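Side-chain contacts in TRAP dicarboxylate transporter-DctP subunit (Rhodobacter sphaeroides, PDB 4PE3), which probably binds a small, perhaps organic-acid, solute in the periplasm and delivers it to a TRAP transporter: residues A[57-62]-A[263-268]; A[82-87]-A[142-147]; A[90-93]-A[98-101]; A[148-153]-A[268-273]. All coordinates share one frame; numbering follows the deposited sequence.

Contact 1: residues A[57-62]-A[263-268]; sequences KELTNG and ITEAQK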
loop_
_atom_site.group_PDB
_atom_site.type_symbol
_atom_site.label_atom_id
_atom_site.label_comp_id
_atom_site.label_asym_id
_atom_site.label_seq_id
_atom_site.Cartn_x
_atom_site.Cartn_y
_atom_site.Cartn_z
ATOM N N LYS A 57 -10.486 15.475 16.572
ATOM C CA LYS A 57 -11.267 16.070 17.655
ATOM C C LYS A 57 -10.362 16.666 18.733
ATOM O O LYS A 57 -10.615 17.763 19.222
ATOM C CB LYS A 57 -12.194 15.025 18.262
ATOM C CG LYS A 57 -13.036 15.540 19.417
ATOM C CD LYS A 57 -13.875 14.413 19.992
ATOM C CE LYS A 57 -15.358 14.697 19.884
ATOM N NZ LYS A 57 -15.792 15.715 20.874
ATOM N N GLU A 58 -9.307 15.949 19.099
ATOM C CA GLU A 58 -8.389 16.421 20.130
ATOM C C GLU A 58 -7.648 17.693 19.719
ATOM O O GLU A 58 -7.606 18.669 20.471
ATOM C CB GLU A 58 -7.376 15.326 20.484
ATOM C CG GLU A 58 -7.869 14.341 21.530
ATOM C CD GLU A 58 -6.960 13.131 21.672
ATOM O OE1 GLU A 58 -5.834 13.161 21.131
ATOM O OE2 GLU A 58 -7.377 12.151 22.324
ATOM N N LEU A 59 -7.072 17.681 18.523
ATOM C CA LEU A 59 -6.215 18.764 18.067
ATOM C C LEU A 59 -7.011 20.035 17.846
ATOM O O LEU A 59 -6.488 21.134 18.035
ATOM C CB LEU A 59 -5.474 18.362 16.781
ATOM C CG LEU A 59 -4.179 17.557 16.961
ATOM C CD1 LEU A 59 -4.362 16.423 17.935
ATOM C CD2 LEU A 59 -3.670 17.027 15.619
ATOM N N THR A 60 -8.268 19.881 17.445
ATOM C CA THR A 60 -9.146 21.032 17.220
ATOM C C THR A 60 -9.999 21.328 18.451
ATOM O O THR A 60 -10.874 22.189 18.410
ATOM C CB THR A 60 -10.083 20.827 15.996
ATOM O OG1 THR A 60 -11.066 19.823 16.285
ATOM C CG2 THR A 60 -9.289 20.432 14.758
ATOM N N ASN A 61 -9.724 20.631 19.548
ATOM C CA ASN A 61 -10.488 20.787 20.783
ATOM C C ASN A 61 -11.987 20.792 20.496
ATOM O O ASN A 61 -12.743 21.598 21.055
ATOM C CB ASN A 61 -10.076 22.060 21.532
ATOM C CG ASN A 61 -10.416 22.001 23.015
ATOM O OD1 ASN A 61 -10.505 20.917 23.599
ATOM N ND2 ASN A 61 -10.597 23.169 23.634
ATOM N N GLY A 62 -12.403 19.894 19.606
ATOM C CA GLY A 62 -13.806 19.674 19.303
ATOM C C GLY A 62 -14.396 20.459 18.136
ATOM O O GLY A 62 -15.554 20.234 17.770
ATOM N N ILE A 263 -6.000 19.039 10.922
ATOM C CA ILE A 263 -6.473 17.813 10.267
ATOM C C ILE A 263 -5.318 17.081 9.577
ATOM O O ILE A 263 -5.204 15.851 9.667
ATOM C CB ILE A 263 -7.594 18.112 9.252
ATOM C CG1 ILE A 263 -8.834 18.639 9.990
ATOM C CG2 ILE A 263 -7.938 16.866 8.415
ATOM C CD1 ILE A 263 -9.878 19.227 9.068
ATOM N N THR A 264 -4.433 17.811 8.914
ATOM C CA THR A 264 -3.266 17.182 8.305
ATOM C C THR A 264 -2.408 16.554 9.399
ATOM O O THR A 264 -1.885 15.446 9.239
ATOM C CB THR A 264 -2.473 18.227 7.498
ATOM O OG1 THR A 264 -3.272 18.666 6.393
ATOM C CG2 THR A 264 -1.199 17.644 6.979
ATOM N N GLU A 265 -2.291 17.234 10.530
ATOM C CA GLU A 265 -1.506 16.728 11.647
ATOM C C GLU A 265 -2.128 15.441 12.197
ATOM O O GLU A 265 -1.423 14.458 12.446
ATOM C CB GLU A 265 -1.421 17.788 12.744
ATOM C CG GLU A 265 -0.474 17.449 13.882
ATOM C CD GLU A 265 -0.386 18.549 14.931
ATOM O OE1 GLU A 265 0.227 18.292 15.991
ATOM O OE2 GLU A 265 -0.920 19.665 14.702
ATOM N N ALA A 266 -3.450 15.448 12.382
ATOM C CA ALA A 266 -4.166 14.262 12.850
ATOM C C ALA A 266 -3.929 13.079 11.922
ATOM O O ALA A 266 -3.731 11.946 12.366
ATOM C CB ALA A 266 -5.669 14.552 12.975
ATOM N N GLN A 267 -3.973 13.346 10.626
ATOM C CA GLN A 267 -3.755 12.308 9.624
ATOM C C GLN A 267 -2.359 11.728 9.749
ATOM O O GLN A 267 -2.184 10.512 9.644
ATOM C CB GLN A 267 -3.995 12.877 8.211
ATOM C CG GLN A 267 -4.155 11.796 7.135
ATOM C CD GLN A 267 -2.839 11.155 6.742
ATOM O OE1 GLN A 267 -1.798 11.798 6.730
ATOM N NE2 GLN A 267 -2.886 9.870 6.445
ATOM N N LYS A 268 -1.369 12.597 9.945
ATOM C CA LYS A 268 0.021 12.173 10.099
ATOM C C LYS A 268 0.163 11.290 11.340
ATOM O O LYS A 268 0.889 10.295 11.335
ATOM C CB LYS A 268 0.933 13.391 10.217
ATOM C CG LYS A 268 2.408 13.083 10.330
ATOM C CD LYS A 268 2.933 12.450 9.051
ATOM C CE LYS A 268 4.412 12.170 9.153
ATOM N NZ LYS A 268 4.902 11.498 7.936
#

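Contact 2: residues A[82-87]-A[142-147]; sequences DAIQAG and YGLQFI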
loop_
_atom_site.group_PDB
_atom_site.type_symbol
_atom_site.label_atom_id
_atom_site.label_comp_id
_atom_site.label_asym_id
_atom_site.label_seq_id
_atom_site.Cartn_x
_atom_site.Cartn_y
_atom_site.Cartn_z
ATOM N N ASP A 82 -17.529 9.893 -5.903
ATOM C CA ASP A 82 -18.795 10.478 -6.309
ATOM C C ASP A 82 -19.601 10.974 -5.091
ATOM O O ASP A 82 -20.140 12.097 -5.072
ATOM C CB ASP A 82 -19.586 9.427 -7.098
ATOM C CG ASP A 82 -18.882 9.019 -8.401
ATOM O OD1 ASP A 82 -18.189 9.874 -8.987
ATOM O OD2 ASP A 82 -19.010 7.853 -8.845
ATOM N N ALA A 83 -19.684 10.127 -4.071
ATOM C CA ALA A 83 -20.492 10.425 -2.895
ATOM C C ALA A 83 -19.941 11.635 -2.149
ATOM O O ALA A 83 -20.697 12.434 -1.593
ATOM C CB ALA A 83 -20.539 9.222 -1.978
ATOM N N ILE A 84 -18.624 11.750 -2.130
ATOM C CA ILE A 84 -17.942 12.860 -1.477
ATOM C C ILE A 84 -18.262 14.176 -2.176
ATOM O O ILE A 84 -18.655 15.150 -1.544
ATOM C CB ILE A 84 -16.418 12.631 -1.445
ATOM C CG1 ILE A 84 -16.088 11.544 -0.420
ATOM C CG2 ILE A 84 -15.683 13.913 -1.064
ATOM C CD1 ILE A 84 -14.726 10.904 -0.649
ATOM N N GLN A 85 -18.086 14.227 -3.486
ATOM C CA GLN A 85 -18.330 15.486 -4.178
ATOM C C GLN A 85 -19.809 15.874 -4.133
ATOM O O GLN A 85 -20.151 17.063 -4.189
ATOM C CB GLN A 85 -17.866 15.428 -5.622
ATOM C CG GLN A 85 -17.843 16.826 -6.267
ATOM C CD GLN A 85 -17.628 16.804 -7.767
ATOM O OE1 GLN A 85 -17.828 17.820 -8.441
ATOM N NE2 GLN A 85 -17.208 15.660 -8.300
ATOM N N ALA A 86 -20.691 14.881 -4.043
ATOM C CA ALA A 86 -22.136 15.135 -3.980
ATOM C C ALA A 86 -22.612 15.573 -2.593
ATOM O O ALA A 86 -23.709 16.127 -2.452
ATOM C CB ALA A 86 -22.906 13.902 -4.407
ATOM N N GLY A 87 -21.822 15.300 -1.563
ATOM C CA GLY A 87 -22.188 15.700 -0.210
ATOM C C GLY A 87 -22.868 14.599 0.576
ATOM O O GLY A 87 -23.343 14.819 1.690
ATOM N N TYR A 142 -12.124 15.263 -9.431
ATOM C CA TYR A 142 -13.294 14.571 -8.902
ATOM C C TYR A 142 -13.900 15.287 -7.712
ATOM O O TYR A 142 -14.842 14.775 -7.108
ATOM C CB TYR A 142 -12.909 13.140 -8.537
ATOM C CG TYR A 142 -12.572 12.363 -9.769
ATOM C CD1 TYR A 142 -13.528 12.149 -10.745
ATOM C CD2 TYR A 142 -11.302 11.898 -9.987
ATOM C CE1 TYR A 142 -13.229 11.453 -11.886
ATOM C CE2 TYR A 142 -10.986 11.204 -11.120
ATOM C CZ TYR A 142 -11.950 10.982 -12.071
ATOM O OH TYR A 142 -11.625 10.290 -13.209
ATOM N N GLY A 143 -13.404 16.471 -7.371
ATOM C CA GLY A 143 -13.948 17.237 -6.260
ATOM C C GLY A 143 -13.399 16.846 -4.904
ATOM O O GLY A 143 -14.032 17.170 -3.880
ATOM N N LEU A 144 -12.261 16.146 -4.890
ATOM C CA LEU A 144 -11.620 15.696 -3.650
ATOM C C LEU A 144 -10.304 16.416 -3.388
ATOM O O LEU A 144 -9.591 16.797 -4.331
ATOM C CB LEU A 144 -11.340 14.196 -3.694
ATOM C CG LEU A 144 -12.461 13.236 -3.365
ATOM C CD1 LEU A 144 -13.673 13.399 -4.223
ATOM C CD2 LEU A 144 -11.931 11.811 -3.492
ATOM N N GLN A 145 -9.990 16.626 -2.121
ATOM C CA GLN A 145 -8.684 17.059 -1.682
ATOM C C GLN A 145 -8.004 15.874 -1.014
ATOM O O GLN A 145 -8.596 15.231 -0.146
ATOM C CB GLN A 145 -8.807 18.183 -0.672
ATOM C CG GLN A 145 -7.463 18.700 -0.240
ATOM C CD GLN A 145 -6.749 19.445 -1.353
ATOM O OE1 GLN A 145 -7.343 19.784 -2.391
ATOM N NE2 GLN A 145 -5.460 19.703 -1.150
ATOM N N PHE A 146 -6.779 15.555 -1.428
ATOM C CA PHE A 146 -5.948 14.510 -0.791
ATOM C C PHE A 146 -5.323 15.111 0.459
ATOM O O PHE A 146 -4.632 16.115 0.382
ATOM C CB PHE A 146 -4.865 14.031 -1.768
ATOM C CG PHE A 146 -3.885 13.064 -1.170
ATOM C CD1 PHE A 146 -4.251 11.764 -0.925
ATOM C CD2 PHE A 146 -2.594 13.456 -0.867
ATOM C CE1 PHE A 146 -3.351 10.864 -0.384
ATOM C CE2 PHE A 146 -1.685 12.548 -0.335
ATOM C CZ PHE A 146 -2.071 11.269 -0.090
ATOM N N ILE A 147 -5.640 14.552 1.620
ATOM C CA ILE A 147 -5.092 15.035 2.887
ATOM C C ILE A 147 -3.745 14.373 3.195
ATOM O O ILE A 147 -2.762 15.064 3.450
ATOM C CB ILE A 147 -6.064 14.791 4.049
ATOM C CG1 ILE A 147 -7.362 15.552 3.791
ATOM C CG2 ILE A 147 -5.450 15.238 5.382
ATOM C CD1 ILE A 147 -8.522 15.080 4.639
#

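Contact 3: residues A[90-93]-A[98-101]; sequences DGHI and YFAG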
loop_
_atom_site.group_PDB
_atom_site.type_symbol
_atom_site.label_atom_id
_atom_site.label_comp_id
_atom_site.label_asym_id
_atom_site.label_seq_id
_atom_site.Cartn_x
_atom_site.Cartn_y
_atom_site.Cartn_z
ATOM N N ASP A 90 -18.484 12.904 3.373
ATOM C CA ASP A 90 -17.534 14.018 3.309
ATOM C C ASP A 90 -16.097 13.614 2.997
ATOM O O ASP A 90 -15.307 14.458 2.580
ATOM C CB ASP A 90 -17.566 14.796 4.618
ATOM C CG ASP A 90 -18.932 15.357 4.912
ATOM O OD1 ASP A 90 -19.488 16.090 4.068
ATOM O OD2 ASP A 90 -19.486 15.034 5.984
ATOM N N GLY A 91 -15.744 12.355 3.201
ATOM C CA GLY A 91 -14.414 11.898 2.858
ATOM C C GLY A 91 -14.352 10.395 2.833
ATOM O O GLY A 91 -15.358 9.701 3.047
ATOM N N HIS A 92 -13.158 9.885 2.555
ATOM C CA HIS A 92 -12.897 8.446 2.629
ATOM C C HIS A 92 -11.493 8.136 3.087
ATOM O O HIS A 92 -10.592 8.994 3.027
ATOM C CB HIS A 92 -13.231 7.715 1.311
ATOM C CG HIS A 92 -12.418 8.131 0.115
ATOM N ND1 HIS A 92 -12.850 7.867 -1.163
ATOM C CD2 HIS A 92 -11.191 8.699 -0.006
ATOM C CE1 HIS A 92 -11.941 8.292 -2.029
ATOM N NE2 HIS A 92 -10.937 8.813 -1.352
ATOM N N ILE A 93 -11.329 6.917 3.580
ATOM C CA ILE A 93 -10.019 6.349 3.862
ATOM C C ILE A 93 -10.055 5.055 3.083
ATOM O O ILE A 93 -10.724 4.102 3.489
ATOM C CB ILE A 93 -9.794 6.096 5.369
ATOM C CG1 ILE A 93 -9.986 7.371 6.188
ATOM C CG2 ILE A 93 -8.394 5.519 5.568
ATOM C CD1 ILE A 93 -9.798 7.208 7.680
ATOM N N TYR A 98 -8.479 1.006 -6.082
ATOM C CA TYR A 98 -9.867 0.786 -6.475
ATOM C C TYR A 98 -10.279 1.619 -7.681
ATOM O O TYR A 98 -11.263 1.313 -8.360
ATOM C CB TYR A 98 -10.796 1.134 -5.320
ATOM C CG TYR A 98 -10.784 0.177 -4.143
ATOM C CD1 TYR A 98 -10.331 -1.131 -4.266
ATOM C CD2 TYR A 98 -11.236 0.594 -2.906
ATOM C CE1 TYR A 98 -10.344 -2.001 -3.170
ATOM C CE2 TYR A 98 -11.254 -0.259 -1.823
ATOM C CZ TYR A 98 -10.800 -1.546 -1.962
ATOM O OH TYR A 98 -10.829 -2.384 -0.867
ATOM N N PHE A 99 -9.508 2.662 -7.974
ATOM C CA PHE A 99 -9.916 3.614 -9.004
ATOM C C PHE A 99 -9.097 3.486 -10.279
ATOM O O PHE A 99 -9.144 4.371 -11.142
ATOM C CB PHE A 99 -9.888 5.023 -8.399
ATOM C CG PHE A 99 -10.609 5.105 -7.074
ATOM C CD1 PHE A 99 -11.966 4.840 -7.004
ATOM C CD2 PHE A 99 -9.940 5.431 -5.907
ATOM C CE1 PHE A 99 -12.637 4.873 -5.786
ATOM C CE2 PHE A 99 -10.610 5.467 -4.686
ATOM C CZ PHE A 99 -11.966 5.203 -4.636
ATOM N N ALA A 100 -8.362 2.382 -10.410
ATOM C CA ALA A 100 -7.553 2.150 -11.604
ATOM C C ALA A 100 -8.363 2.164 -12.892
ATOM O O ALA A 100 -7.831 2.474 -13.963
ATOM C CB ALA A 100 -6.801 0.824 -11.472
ATOM N N GLY A 101 -9.646 1.850 -12.801
ATOM C CA GLY A 101 -10.538 1.939 -13.946
ATOM C C GLY A 101 -10.708 3.355 -14.479
ATOM O O GLY A 101 -10.955 3.555 -15.674
#

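Contact 4: residues A[148-153]-A[268-273]; sequences GVSTPG and KIFQQT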
loop_
_atom_site.group_PDB
_atom_site.type_symbol
_atom_site.label_atom_id
_atom_site.label_comp_id
_atom_site.label_asym_id
_atom_site.label_seq_id
_atom_site.Cartn_x
_atom_site.Cartn_y
_atom_site.Cartn_z
ATOM N N GLY A 148 -3.700 13.043 3.173
ATOM C CA GLY A 148 -2.451 12.348 3.408
ATOM C C GLY A 148 -2.577 10.857 3.202
ATOM O O GLY A 148 -3.650 10.319 2.945
ATOM N N VAL A 149 -1.431 10.191 3.328
ATOM C CA VAL A 149 -1.307 8.800 2.955
ATOM C C VAL A 149 -1.178 7.911 4.188
ATOM O O VAL A 149 -0.704 8.334 5.252
ATOM C CB VAL A 149 -0.085 8.609 1.988
ATOM C CG1 VAL A 149 1.235 8.687 2.743
ATOM C CG2 VAL A 149 -0.206 7.318 1.255
ATOM N N SER A 150 -1.618 6.666 4.040
ATOM C CA SER A 150 -1.359 5.634 5.023
ATOM C C SER A 150 -1.162 4.338 4.273
ATOM O O SER A 150 -1.159 4.323 3.060
ATOM C CB SER A 150 -2.544 5.550 5.971
ATOM O OG SER A 150 -3.764 5.404 5.259
ATOM N N THR A 151 -0.973 3.240 4.998
ATOM C CA THR A 151 -0.864 1.938 4.362
ATOM C C THR A 151 -1.277 0.799 5.304
ATOM O O THR A 151 -1.056 0.876 6.498
ATOM C CB THR A 151 0.590 1.720 3.866
ATOM O OG1 THR A 151 0.713 0.439 3.232
ATOM C CG2 THR A 151 1.542 1.787 5.024
ATOM N N PRO A 152 -1.836 -0.274 4.746
ATOM C CA PRO A 152 -2.015 -1.489 5.553
ATOM C C PRO A 152 -0.722 -2.314 5.661
ATOM O O PRO A 152 -0.732 -3.392 6.274
ATOM C CB PRO A 152 -3.062 -2.272 4.771
ATOM C CG PRO A 152 -2.822 -1.850 3.346
ATOM C CD PRO A 152 -2.463 -0.398 3.419
ATOM N N GLY A 153 0.364 -1.841 5.054
ATOM C CA GLY A 153 1.675 -2.426 5.301
ATOM C C GLY A 153 2.425 -2.921 4.080
ATOM O O GLY A 153 1.827 -3.302 3.074
ATOM N N LYS A 268 -1.369 12.597 9.945
ATOM C CA LYS A 268 0.021 12.173 10.099
ATOM C C LYS A 268 0.163 11.290 11.340
ATOM O O LYS A 268 0.889 10.295 11.335
ATOM C CB LYS A 268 0.933 13.391 10.217
ATOM C CG LYS A 268 2.408 13.083 10.330
ATOM C CD LYS A 268 2.933 12.450 9.051
ATOM C CE LYS A 268 4.412 12.170 9.153
ATOM N NZ LYS A 268 4.902 11.498 7.936
ATOM N N ILE A 269 -0.537 11.648 12.408
ATOM C CA ILE A 269 -0.490 10.850 13.628
ATOM C C ILE A 269 -1.107 9.471 13.385
ATOM O O ILE A 269 -0.543 8.450 13.785
ATOM C CB ILE A 269 -1.191 11.556 14.799
ATOM C CG1 ILE A 269 -0.397 12.785 15.220
ATOM C CG2 ILE A 269 -1.343 10.602 15.986
ATOM C CD1 ILE A 269 -1.210 13.741 16.098
ATOM N N PHE A 270 -2.256 9.427 12.719
ATOM C CA PHE A 270 -2.865 8.163 12.343
ATOM C C PHE A 270 -1.881 7.332 11.502
ATOM O O PHE A 270 -1.651 6.151 11.776
ATOM C CB PHE A 270 -4.189 8.406 11.591
ATOM C CG PHE A 270 -4.558 7.328 10.614
ATOM C CD1 PHE A 270 -4.776 6.020 11.029
ATOM C CD2 PHE A 270 -4.689 7.622 9.275
ATOM C CE1 PHE A 270 -5.111 5.049 10.126
ATOM C CE2 PHE A 270 -5.020 6.644 8.362
ATOM C CZ PHE A 270 -5.217 5.352 8.777
ATOM N N GLN A 271 -1.302 7.973 10.485
ATOM C CA GLN A 271 -0.378 7.292 9.593
ATOM C C GLN A 271 0.757 6.641 10.386
ATOM O O GLN A 271 1.078 5.463 10.183
ATOM C CB GLN A 271 0.161 8.300 8.585
ATOM C CG GLN A 271 1.314 7.819 7.731
ATOM C CD GLN A 271 2.153 8.970 7.270
ATOM O OE1 GLN A 271 3.195 9.244 7.841
ATOM N NE2 GLN A 271 1.675 9.687 6.267
ATOM N N GLN A 272 1.376 7.404 11.274
ATOM C CA GLN A 272 2.528 6.913 12.026
ATOM C C GLN A 272 2.150 5.826 13.032
ATOM O O GLN A 272 2.880 4.856 13.225
ATOM C CB GLN A 272 3.234 8.079 12.711
ATOM C CG GLN A 272 3.936 9.011 11.720
ATOM C CD GLN A 272 5.107 8.318 11.048
ATOM O OE1 GLN A 272 6.009 7.825 11.728
ATOM N NE2 GLN A 272 5.070 8.219 9.715
ATOM N N THR A 273 1.001 5.985 13.671
ATOM C CA THR A 273 0.532 4.985 14.627
ATOM C C THR A 273 0.275 3.670 13.903
ATOM O O THR A 273 0.603 2.590 14.419
ATOM C CB THR A 273 -0.755 5.451 15.335
ATOM O OG1 THR A 273 -0.482 6.681 16.016
ATOM C CG2 THR A 273 -1.272 4.397 16.323
#

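Contact 1: residues A[57-62]-A[263-268]
One face of the Glu265 carboxylate lies under a methyl of Leu59. CD2 of Leu59 stands almost directly above the carboxylate carbon, with CD of Glu265 3.7 Å away. The same methyl touches the aliphatic part of the chain, at 3.7 Å from Glu265 CG. It also reaches the start of the next peptide, 3.6 Å from Ala266 N. The methyl of Ala266 packs on the same Leu59 branch, with Leu59 CD2 to Ala266 CB at 4.1 Å. Thus a single branch of Leu59 does all the touching. CG of Leu59 sits beside its own backbone N (chi1 -84°), and this sends CD2 across to the other helix. The contact joins the end of helix 44-59 to helix 257-291, a very long helix of the kind found in family 7 solute-binding proteins. Helix 44-59 stops just past Leu59 in a Schellman motif. Gly62 N bonds to Lys57 O at 2.8 Å and Asn61 N to Glu58 O at 3.0 Å, with Asn61 at positive phi. Leu59 also packs on Lys262 and Ile269 of the long helix, while Ala266 touches Lys55 and Val56.

Contact 2: residues A[82-87]-A[142-147]
Apolar packing joins Ile84 to Leu144. The two side chains cross at about a right angle. CG2 of Ile84 meets CD1 of Leu144 at 3.8 Å, and CD1 of Ile84 meets the other methyl, Leu144 CD2, at 4.1 Å. With Leu144 cut back to an alanine, both Ile84 methyls would probably lose their mates and a gap would open between helix and strand. Polar and backbone approaches centre on Gln85. Its CG is anti to the backbone N (chi1 -168°) and the chain runs on extended, which lays it along the Tyr142-Gly143 peptide. NE2 of Gln85 comes to 2.8 Å from Tyr142 O, and CG of Gln85 lies 3.9 Å from Gly143 CA. Packing here leaves no room for a side chain on Gly143, because a CB would run into Gln85 CG. Both chain turns are of the Schellman type. Gly87 ends the helix of Ile84 and Gln85, and Gly143 ends helix 131-139, with Leu144 N bonded back to Ile139 O. Strand 144-150 begins right after that turn. It is an outermost strand of the five-stranded sheet, paired antiparallel with strand 243-248, and helix 80-86 packs beside its first residue.

Contact 3: residues A[90-93]-A[98-101]
His92 and Phe99 reach toward each other from opposite directions, and CE1 of His92 meets Phe99 CZ obliquely at 4.0 Å. The same His92 CE1 lies 4.1 Å from Phe99 CE2. The ring planes are nearly parallel, at 16°, but slid far apart. With the centroids of the His92 and Phe99 rings 5.9 Å from each other, the overlap is slight. CG of His92 stands between the backbone N and the carbonyl carbon (chi1 63°), which turns the imidazole off the strand toward Phe99. His92 belongs to strand 91-95, the central strand of the five-stranded sheet of this solute-binding protein. Its backbone is bonded to Ser246 on the antiparallel strand 243-248. Phe99 lies in the loop that follows strand 91-95, so the pair joins that loop to the strand it follows. Both imidazole nitrogens are engaged: ND1 with Thr80 OG1 and NE2 with Glu244 OE2. These two bonds fix the rotation of the ring. One face of Phe99 is covered by its neighbour, with Tyr98 CB 4.1 Å above the centre of the ring. Tyr98 in turn packs edge-to-face with Tyr77. Thr80 and Pro81 of helix 80-86 also touch Phe99.

Contact 4: residues A[148-153]-A[268-273]
Gln271 carries its CG anti to the backbone N (chi1 170°) and continues extended, which brings its amide to Val149 O. NE2 of Gln271 donates to Val149 O at 2.9 Å with an N-H...O angle of 161°. The donor is tilted from the carbonyl plane of Val149. CG1 of Val149 also lies beside the amide, 3.7 Å from Gln271 NE2. The other end of the amide is gripped twice within the helix. Lys268 NZ and Gln272 NE2 each bond to Gln271 OE1 at 2.8 Å, both on lone pairs in its carbonyl plane. The contact lays the end of edge strand 144-150 alongside the long helix 257-291. The axes of strand 148-150 and helix segment 268-273 run in nearly the same direction, at 16°, with a closest approach of 7.9 Å. A leucine in place of Gln271 would probably cost Val149 O this donor and leave Lys268 NZ and the amide of Gln272 without this acceptor. Gln267 NE2 also donates to Val149 O. NE2 of Gln271 also bonds to Glu127, which forms a salt bridge with Lys268. Next along the strand, Ser150 packs its CB 3.6 Å from Phe270 CE2, and Ser150 OG bonds to Val243 O.

How the contacts relate
Contacts 2 and 3 are close neighbours, their centres 9 Å apart. Leu144 CD2 lies 3.8 Å from His92 CE1, and Ile84 CD1 lies 3.6 Å from His92 ND1, so helix 80-86, strand 91-95 and the start of strand 144-150 share one core. The nearest atoms of bound acetate, probably from the crystallisation liquor, are about 3 Å from the side chains of Leu144 and His92. Contacts 1 and 4 follow each other along helix 257-291 and share Lys268; their centres are 14 Å apart. Strand 144-150 links contact 2 to contact 4, and its Ile147 CG2 packs on Gln267 CB of contact 1 at 4.0 Å. Gln271, its nearest side-chain atom about 12 Å from a zinc ion, is too far to bind it.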